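Local coordinates for sensor protein (Geobacter sulfurreducens, PDB 3H7M) that probably serves as the extracytoplasmic sensing domain of a membrane-bound histidine kinase, built on the two-lobed fold of family 3 solute-binding proteins, at residues P147-A155 against I172-L181; L40-M50 against R207-L215. All coordinates share one frame; numbering follows the deposited sequence.

Overall arrangement
Contacts 1 and 2 sit on opposite sides of the chain's centre, with their own centres about 34 Å apart and their nearest atoms about 16 Å apart. They belong to the two lobes of a periplasmic-binding-protein fold, and the long strands 87-103 and 181-198 run from one region to the other. Contact 1 joins helix 147-155 to the end of helix 166-175 and the turn after it; contact 2 crosses helix 36-48 over helix 202-218. Both are partly buried. Contact 1 flanks its leucine and isoleucine core with two side-chain hydrogen bonds, whereas contact 2 has no hydrogen bond across it and relies on interlocking apolar side chains, methionines and one aromatic ring.

Contact 1 of 2, residues P147-A155 against I172-L181; sequences PADALRLLA and IIRENRLTNL
Around the Schellman motif that ends helix 166-175, Ile-172, Leu-178 and Leu-181 pack on one side of helix 147-155, meeting Ala-148, Leu-151, Leu-154 and Ala-155. The small Ala-148 lets the isoleucine come close: Ala-148 CB lies 3.6 Å from Ile-172 CD1, and the other branch, Ile-172 CG2, reaches Leu-151 CD1 at 4.0 Å. Arg-177, with positive phi, is the C-prime residue of the motif and turns the chain back, and a type I beta turn from Leu-178 to Leu-181 then leads into strand 181-198. The reversal brings two leucines to the same helix. Leu-178 forks over it, CD1 lying 3.7 Å from Leu-151 CB while CD2 faces the methyl of Ala-155. Leu-181 spreads its branches too, CD1 against Leu-151 and CD2 against Leu-154 CD2 at 3.4 Å. Beneath them, Leu-151 and Leu-154 also touch Phe-101 of strand 87-103, so this helix pairing lies on the central sheet of its lobe, as in an alpha/beta binding-protein domain.

Polar side chains close the two ends. Asparagine suits the turn at Asn-180 because its short amide carries an N-H donor; with CG between the backbone N and the carbonyl carbon (chi1 52°), that amide is directed back to the helix. There ND2 donates to Ala-155 O at 3.0 Å, in the carbonyl plane and on a lone pair, with an N-H...O angle of 150°. At the other end, Arg-152 NH2 donates to Asn-176 OD1 at 2.9 Å, but less directly: the donor stands above the amide carbonyl plane, and the guanidinium and amide planes are 60° apart. Ala-148 CB lies over one guanidinium face. A salt bridge from Arg-152 NH1 to Asp-149 OD1, 3.0 Å long and in the guanidinium plane, further restrains the arginine's rotation.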
loop_
_atom_site.group_PDB
_atom_site.type_symbol
_atom_site.label_atom_id
_atom_site.label_comp_id
_atom_site.label_asym_id
_atom_site.label_seq_id
_atom_site.Cartn_x
_atom_site.Cartn_y
_atom_site.Cartn_z
ATOM N N PRO A 147 2.381 8.392 3.210
ATOM C CA PRO A 147 1.972 8.214 4.603
ATOM C C PRO A 147 3.044 8.760 5.570
ATOM O O PRO A 147 2.719 9.284 6.638
ATOM C CB PRO A 147 1.772 6.703 4.725
ATOM C CG PRO A 147 2.584 6.127 3.594
ATOM C CD PRO A 147 2.435 7.113 2.485
ATOM N N ALA A 148 4.314 8.646 5.180
ATOM C CA ALA A 148 5.409 9.126 6.013
ATOM C C ALA A 148 5.263 10.638 6.206
ATOM O O ALA A 148 5.504 11.152 7.302
ATOM C CB ALA A 148 6.761 8.783 5.374
ATOM N N ASP A 149 4.857 11.350 5.155
ATOM C CA ASP A 149 4.662 12.790 5.294
ATOM C C ASP A 149 3.561 13.039 6.303
ATOM O O ASP A 149 3.592 14.013 7.050
ATOM C CB ASP A 149 4.307 13.438 3.968
ATOM C CG ASP A 149 5.526 13.770 3.168
ATOM O OD1 ASP A 149 6.521 14.187 3.802
ATOM O OD2 ASP A 149 5.500 13.631 1.928
ATOM N N ALA A 150 2.591 12.143 6.345
ATOM C CA ALA A 150 1.537 12.308 7.322
ATOM C C ALA A 150 2.151 12.181 8.719
ATOM O O ALA A 150 1.887 12.991 9.598
ATOM C CB ALA A 150 0.468 11.246 7.137
ATOM N N LEU A 151 2.959 11.142 8.916
ATOM C CA LEU A 151 3.570 10.890 10.208
ATOM C C LEU A 151 4.582 11.973 10.627
ATOM O O LEU A 151 4.756 12.245 11.804
ATOM C CB LEU A 151 4.197 9.493 10.202
ATOM C CG LEU A 151 3.133 8.387 10.046
ATOM C CD1 LEU A 151 3.785 7.025 9.916
ATOM C CD2 LEU A 151 2.192 8.382 11.254
ATOM N N ARG A 152 5.226 12.609 9.662
ATOM C CA ARG A 152 6.168 13.656 9.985
ATOM C C ARG A 152 5.429 14.845 10.558
ATOM O O ARG A 152 5.876 15.445 11.524
ATOM C CB ARG A 152 6.937 14.081 8.738
ATOM C CG ARG A 152 7.967 13.068 8.331
ATOM C CD ARG A 152 8.477 13.263 6.929
ATOM N NE ARG A 152 9.315 12.126 6.542
ATOM C CZ ARG A 152 9.398 11.627 5.310
ATOM N NH1 ARG A 152 8.687 12.158 4.335
ATOM N NH2 ARG A 152 10.205 10.608 5.049
ATOM N N LEU A 153 4.293 15.186 9.956
ATOM C CA LEU A 153 3.503 16.328 10.408
ATOM C C LEU A 153 3.020 16.060 11.814
ATOM O O LEU A 153 3.054 16.928 12.675
ATOM C CB LEU A 153 2.303 16.552 9.499
ATOM C CG LEU A 153 1.469 17.772 9.901
ATOM C CD1 LEU A 153 2.229 19.031 9.556
ATOM C CD2 LEU A 153 0.133 17.762 9.169
ATOM N N LEU A 154 2.563 14.848 12.056
ATOM C CA LEU A 154 2.123 14.523 13.390
ATOM C C LEU A 154 3.294 14.683 14.372
ATOM O O LEU A 154 3.158 15.265 15.450
ATOM C CB LEU A 154 1.659 13.088 13.418
ATOM C CG LEU A 154 1.163 12.565 14.754
ATOM C CD1 LEU A 154 -0.161 13.274 15.138
ATOM C CD2 LEU A 154 0.957 11.053 14.625
ATOM N N ALA A 155 4.444 14.139 13.979
ATOM C CA ALA A 155 5.636 14.157 14.798
ATOM C C ALA A 155 6.045 15.589 15.095
ATOM O O ALA A 155 6.492 15.906 16.205
ATOM C CB ALA A 155 6.751 13.433 14.092
ATOM N N ILE A 172 8.092 3.222 9.090
ATOM C CA ILE A 172 8.434 4.608 8.895
ATOM C C ILE A 172 8.917 5.261 10.185
ATOM O O ILE A 172 9.828 6.078 10.172
ATOM C CB ILE A 172 7.228 5.379 8.343
ATOM C CG1 ILE A 172 6.997 4.981 6.883
ATOM C CG2 ILE A 172 7.476 6.858 8.425
ATOM C CD1 ILE A 172 5.658 5.436 6.306
ATOM N N ILE A 173 8.306 4.881 11.296
ATOM C CA ILE A 173 8.661 5.464 12.560
ATOM C C ILE A 173 10.108 5.150 12.856
ATOM O O ILE A 173 10.845 6.000 13.356
ATOM C CB ILE A 173 7.751 4.940 13.682
ATOM C CG1 ILE A 173 6.426 5.696 13.653
ATOM C CG2 ILE A 173 8.410 5.126 15.030
ATOM C CD1 ILE A 173 5.414 5.149 14.631
ATOM N N ARG A 174 10.512 3.933 12.520
ATOM C CA ARG A 174 11.878 3.503 12.750
ATOM C C ARG A 174 12.853 4.175 11.792
ATOM O O ARG A 174 13.868 4.723 12.199
ATOM C CB ARG A 174 11.991 1.996 12.590
ATOM C CG ARG A 174 13.405 1.514 12.781
ATOM C CD ARG A 174 13.528 0.015 12.699
ATOM N NE ARG A 174 13.491 -0.442 11.319
ATOM C CZ ARG A 174 13.684 -1.705 10.965
ATOM N NH1 ARG A 174 13.934 -2.612 11.903
ATOM N NH2 ARG A 174 13.601 -2.066 9.686
ATOM N N GLU A 175 12.529 4.161 10.518
ATOM C CA GLU A 175 13.417 4.737 9.537
ATOM C C GLU A 175 13.621 6.236 9.643
ATOM O O GLU A 175 14.740 6.748 9.518
ATOM C CB GLU A 175 12.926 4.402 8.133
ATOM C CG GLU A 175 13.649 5.187 7.058
ATOM C CD GLU A 175 13.646 4.485 5.720
ATOM O OE1 GLU A 175 14.261 3.405 5.646
ATOM O OE2 GLU A 175 13.034 5.001 4.754
ATOM N N ASN A 176 12.533 6.949 9.847
ATOM C CA ASN A 176 12.624 8.387 9.929
ATOM C C ASN A 176 12.739 8.839 11.377
ATOM O O ASN A 176 12.568 9.997 11.658
ATOM C CB ASN A 176 11.403 9.013 9.251
ATOM C CG ASN A 176 11.438 8.851 7.739
ATOM O OD1 ASN A 176 10.423 8.578 7.106
ATOM N ND2 ASN A 176 12.609 9.028 7.157
ATOM N N ARG A 177 12.992 7.902 12.288
ATOM C CA ARG A 177 13.164 8.240 13.687
ATOM C C ARG A 177 12.104 9.157 14.314
ATOM O O ARG A 177 12.431 10.110 15.021
ATOM C CB ARG A 177 14.550 8.859 13.869
ATOM C CG ARG A 177 15.640 7.847 13.667
ATOM C CD ARG A 177 17.010 8.432 13.842
ATOM N NE ARG A 177 18.013 7.431 13.534
ATOM C CZ ARG A 177 19.318 7.657 13.507
ATOM N NH1 ARG A 177 19.800 8.871 13.774
ATOM N NH2 ARG A 177 20.141 6.660 13.206
ATOM N N LEU A 178 10.840 8.862 14.061
ATOM C CA LEU A 178 9.745 9.641 14.641
ATOM C C LEU A 178 9.422 8.967 15.954
ATOM O O LEU A 178 8.343 8.394 16.123
ATOM C CB LEU A 178 8.545 9.567 13.735
ATOM C CG LEU A 178 8.932 9.965 12.320
ATOM C CD1 LEU A 178 7.673 9.962 11.462
ATOM C CD2 LEU A 178 9.576 11.343 12.336
ATOM N N THR A 179 10.349 9.064 16.897
ATOM C CA THR A 179 10.188 8.357 18.156
ATOM C C THR A 179 9.222 8.902 19.187
ATOM O O THR A 179 9.130 8.353 20.284
ATOM C CB THR A 179 11.561 8.090 18.806
ATOM O OG1 THR A 179 12.190 9.333 19.165
ATOM C CG2 THR A 179 12.453 7.337 17.826
ATOM N N ASN A 180 8.497 9.964 18.850
ATOM C CA ASN A 180 7.488 10.482 19.765
ATOM C C ASN A 180 6.118 9.935 19.312
ATOM O O ASN A 180 5.102 10.210 19.949
ATOM C CB ASN A 180 7.482 12.031 19.772
ATOM C CG ASN A 180 7.367 12.618 18.388
ATOM O OD1 ASN A 180 7.859 12.031 17.429
ATOM N ND2 ASN A 180 6.725 13.787 18.267
ATOM N N LEU A 181 6.088 9.156 18.224
ATOM C CA LEU A 181 4.810 8.599 17.724
ATOM C C LEU A 181 4.516 7.199 18.228
ATOM O O LEU A 181 5.411 6.371 18.347
ATOM C CB LEU A 181 4.769 8.558 16.182
ATOM C CG LEU A 181 5.042 9.872 15.445
ATOM C CD1 LEU A 181 4.914 9.714 13.965
ATOM C CD2 LEU A 181 4.076 10.928 15.955
#

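Contact 2 of 2, residues L40-M50 against R207-L215; sequences LTRAIAEVMGM and RFSEGLAIL
Ile-44 and Gly-211 mark the crossing of helices 36-48 and 202-218, packed together in one lobe of the solute-binding-protein-like sensor domain. The axes of their segments 40-48 and 207-215 run at 100° to each other and approach to 8.9 Å. Glycine suits this place because, with no side chain at the point facing Ile-44, it lets the helices come close, the CA atoms of Ile-44 and Gly-211 lying 4.9 Å apart. Three residues interlock as knobs in holes. Ile-44 enters the hole formed by Phe-208, Gly-211, Leu-212 and Leu-215; it meets Leu-215 at about a right angle, CG1 lying 3.5 Å from Leu-215 CD1. Its CG2 comes obliquely to the ring, 3.9 Å from Phe-208 CD1. In the reverse direction, Leu-215 inserts among Leu-40, Ala-43, Ile-44 and Val-47, where the small Ala-43 makes room for both methyls of Leu-215.

Met-48 fills the third hole with a chain bent at chi2 and chi3, which lays SD over the backbone of Gly-211, 3.7 Å from its CA, and sends CE across the end of Glu-210. One residue beyond the Schellman turn at Gly-49, Met-50 bends at chi3 (-85°), bringing its methyl over the Phe-208 face. CE makes a CH-pi contact, 4.3 Å from the Phe-208 ring centroid and 24° off the normal, and SD, oblique to the ring, makes the contact Met-aromatic as well. Nearer the backbone in the same side chain, Met-50 CG lies over one face of the Arg-207 guanidinium, 3.6 Å from NH2. Phe-208 stacks on Tyr-195 of strand 181-198.

With no hydrogen bond between the segments, their fit rests on shape and dispersion: flexible methionines mould themselves to ring and glycine, while the arginine offers Met-50 a flat face and its NH2 hydrogen-bonds outside the pair, to Arg-9 O.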
loop_
_atom_site.group_PDB
_atom_site.type_symbol
_atom_site.label_atom_id
_atom_site.label_comp_id
_atom_site.label_asym_id
_atom_site.label_seq_id
_atom_site.Cartn_x
_atom_site.Cartn_y
_atom_site.Cartn_z
ATOM N N LEU A 40 7.911 -10.353 -4.356
ATOM C CA LEU A 40 6.782 -11.177 -4.763
ATOM C C LEU A 40 6.661 -11.159 -6.296
ATOM O O LEU A 40 6.569 -12.195 -6.950
ATOM C CB LEU A 40 5.516 -10.626 -4.119
ATOM C CG LEU A 40 4.588 -11.656 -3.483
ATOM C CD1 LEU A 40 5.393 -12.647 -2.646
ATOM C CD2 LEU A 40 3.563 -10.935 -2.620
ATOM N N THR A 41 6.663 -9.965 -6.857
ATOM C CA THR A 41 6.584 -9.811 -8.287
ATOM C C THR A 41 7.751 -10.491 -8.996
ATOM O O THR A 41 7.553 -11.154 -9.998
ATOM C CB THR A 41 6.579 -8.356 -8.662
ATOM O OG1 THR A 41 5.362 -7.775 -8.206
ATOM C CG2 THR A 41 6.705 -8.193 -10.194
ATOM N N ARG A 42 8.967 -10.335 -8.483
ATOM C CA ARG A 42 10.087 -10.980 -9.139
ATOM C C ARG A 42 9.919 -12.473 -9.071
ATOM O O ARG A 42 10.218 -13.182 -10.042
ATOM C CB ARG A 42 11.429 -10.607 -8.504
ATOM C CG ARG A 42 11.890 -9.185 -8.802
ATOM C CD ARG A 42 13.392 -9.023 -8.578
ATOM N NE ARG A 42 13.851 -7.664 -8.873
ATOM C CZ ARG A 42 14.244 -6.791 -7.947
ATOM N NH1 ARG A 42 14.243 -7.133 -6.663
ATOM N NH2 ARG A 42 14.629 -5.571 -8.298
ATOM N N ALA A 43 9.432 -12.966 -7.938
ATOM C CA ALA A 43 9.281 -14.404 -7.813
ATOM C C ALA A 43 8.230 -14.903 -8.798
ATOM O O ALA A 43 8.408 -15.944 -9.414
ATOM C CB ALA A 43 8.909 -14.803 -6.388
ATOM N N ILE A 44 7.143 -14.154 -8.949
ATOM C CA ILE A 44 6.074 -14.536 -9.861
ATOM C C ILE A 44 6.597 -14.521 -11.305
ATOM O O ILE A 44 6.331 -15.440 -12.084
ATOM C CB ILE A 44 4.879 -13.562 -9.727
ATOM C CG1 ILE A 44 4.059 -13.911 -8.482
ATOM C CG2 ILE A 44 4.024 -13.588 -10.981
ATOM C CD1 ILE A 44 2.862 -12.980 -8.259
ATOM N N ALA A 45 7.345 -13.476 -11.646
ATOM C CA ALA A 45 7.907 -13.325 -12.983
ATOM C C ALA A 45 8.734 -14.544 -13.279
ATOM O O ALA A 45 8.743 -15.064 -14.387
ATOM C CB ALA A 45 8.780 -12.114 -13.042
ATOM N N GLU A 46 9.419 -15.021 -12.260
ATOM C CA GLU A 46 10.248 -16.165 -12.474
ATOM C C GLU A 46 9.478 -17.441 -12.704
ATOM O O GLU A 46 9.860 -18.215 -13.567
ATOM C CB GLU A 46 11.226 -16.355 -11.327
ATOM C CG GLU A 46 12.133 -17.503 -11.572
ATOM C CD GLU A 46 13.329 -17.491 -10.686
ATOM O OE1 GLU A 46 13.151 -17.352 -9.457
ATOM O OE2 GLU A 46 14.448 -17.636 -11.220
ATOM N N VAL A 47 8.398 -17.692 -11.971
ATOM C CA VAL A 47 7.712 -18.956 -12.226
ATOM C C VAL A 47 6.840 -18.908 -13.485
ATOM O O VAL A 47 6.607 -19.928 -14.106
ATOM C CB VAL A 47 6.839 -19.421 -11.031
ATOM C CG1 VAL A 47 7.638 -19.341 -9.728
ATOM C CG2 VAL A 47 5.583 -18.609 -10.964
ATOM N N MET A 48 6.380 -17.725 -13.862
ATOM C CA MET A 48 5.526 -17.570 -15.038
ATOM C C MET A 48 6.319 -17.271 -16.310
ATOM O O MET A 48 5.739 -17.073 -17.382
ATOM C CB MET A 48 4.511 -16.439 -14.822
ATOM C CG MET A 48 3.617 -16.619 -13.620
ATOM S SD MET A 48 2.893 -18.248 -13.565
ATOM C CE MET A 48 1.865 -18.168 -15.079
ATOM N N GLY A 49 7.638 -17.233 -16.181
ATOM C CA GLY A 49 8.471 -16.945 -17.332
ATOM C C GLY A 49 8.257 -15.554 -17.907
ATOM O O GLY A 49 8.328 -15.370 -19.113
ATOM N N MET A 50 7.986 -14.574 -17.051
ATOM C CA MET A 50 7.777 -13.193 -17.493
ATOM C C MET A 50 9.028 -12.349 -17.363
ATOM O O MET A 50 9.973 -12.682 -16.644
ATOM C CB MET A 50 6.730 -12.474 -16.645
ATOM C CG MET A 50 5.315 -12.949 -16.724
ATOM S SD MET A 50 4.314 -11.886 -15.640
ATOM C CE MET A 50 4.550 -12.711 -14.129
ATOM N N ARG A 207 -2.391 -14.429 -15.403
ATOM C CA ARG A 207 -0.974 -14.697 -15.405
ATOM C C ARG A 207 -0.483 -14.482 -13.962
ATOM O O ARG A 207 0.198 -15.335 -13.380
ATOM C CB ARG A 207 -0.312 -13.725 -16.378
ATOM C CG ARG A 207 1.036 -14.146 -16.897
ATOM C CD ARG A 207 0.962 -14.932 -18.200
ATOM N NE ARG A 207 2.292 -14.983 -18.809
ATOM C CZ ARG A 207 2.869 -13.959 -19.442
ATOM N NH1 ARG A 207 2.232 -12.796 -19.569
ATOM N NH2 ARG A 207 4.101 -14.086 -19.930
ATOM N N PHE A 208 -0.874 -13.358 -13.370
ATOM C CA PHE A 208 -0.469 -13.051 -12.001
ATOM C C PHE A 208 -1.136 -13.898 -10.940
ATOM O O PHE A 208 -0.475 -14.349 -9.998
ATOM C CB PHE A 208 -0.683 -11.563 -11.714
ATOM C CG PHE A 208 0.440 -10.701 -12.224
ATOM C CD1 PHE A 208 1.602 -10.535 -11.473
ATOM C CD2 PHE A 208 0.394 -10.157 -13.497
ATOM C CE1 PHE A 208 2.706 -9.844 -11.995
ATOM C CE2 PHE A 208 1.492 -9.467 -14.029
ATOM C CZ PHE A 208 2.646 -9.312 -13.279
ATOM N N SER A 209 -2.428 -14.158 -11.103
ATOM C CA SER A 209 -3.149 -14.943 -10.112
ATOM C C SER A 209 -2.544 -16.325 -10.003
ATOM O O SER A 209 -2.388 -16.874 -8.913
ATOM C CB SER A 209 -4.623 -15.058 -10.499
ATOM O OG SER A 209 -5.138 -13.798 -10.879
ATOM N N GLU A 210 -2.206 -16.877 -11.156
ATOM C CA GLU A 210 -1.618 -18.201 -11.235
ATOM C C GLU A 210 -0.242 -18.210 -10.546
ATOM O O GLU A 210 0.083 -19.130 -9.782
ATOM C CB GLU A 210 -1.496 -18.594 -12.712
ATOM C CG GLU A 210 -1.413 -20.086 -12.978
ATOM C CD GLU A 210 -1.303 -20.412 -14.468
ATOM O OE1 GLU A 210 -1.941 -19.711 -15.288
ATOM O OE2 GLU A 210 -0.586 -21.376 -14.816
ATOM N N GLY A 211 0.569 -17.189 -10.826
ATOM C CA GLY A 211 1.875 -17.101 -10.186
ATOM C C GLY A 211 1.713 -17.033 -8.665
ATOM O O GLY A 211 2.384 -17.750 -7.920
ATOM N N LEU A 212 0.790 -16.195 -8.199
ATOM C CA LEU A 212 0.556 -16.067 -6.758
ATOM C C LEU A 212 0.140 -17.407 -6.189
ATOM O O LEU A 212 0.681 -17.867 -5.175
ATOM C CB LEU A 212 -0.531 -15.029 -6.483
ATOM C CG LEU A 212 -0.840 -14.684 -5.029
ATOM C CD1 LEU A 212 0.442 -14.268 -4.263
ATOM C CD2 LEU A 212 -1.841 -13.552 -5.043
ATOM N N ALA A 213 -0.808 -18.052 -6.861
ATOM C CA ALA A 213 -1.279 -19.344 -6.402
ATOM C C ALA A 213 -0.124 -20.337 -6.349
ATOM O O ALA A 213 -0.028 -21.145 -5.428
ATOM C CB ALA A 213 -2.389 -19.854 -7.331
ATOM N N ILE A 214 0.771 -20.267 -7.335
ATOM C CA ILE A 214 1.900 -21.186 -7.353
ATOM C C ILE A 214 2.830 -20.940 -6.173
ATOM O O ILE A 214 3.191 -21.882 -5.454
ATOM C CB ILE A 214 2.693 -21.077 -8.657
ATOM C CG1 ILE A 214 1.865 -21.621 -9.823
ATOM C CG2 ILE A 214 3.973 -21.833 -8.524
ATOM C CD1 ILE A 214 2.557 -21.526 -11.156
ATOM N N LEU A 215 3.222 -19.679 -5.974
ATOM C CA LEU A 215 4.075 -19.335 -4.811
ATOM C C LEU A 215 3.461 -19.845 -3.495
ATOM O O LEU A 215 4.172 -20.334 -2.619
ATOM C CB LEU A 215 4.274 -17.816 -4.710
ATOM C CG LEU A 215 5.065 -17.221 -5.873
ATOM C CD1 LEU A 215 5.226 -15.725 -5.711
ATOM C CD2 LEU A 215 6.408 -17.942 -5.968
#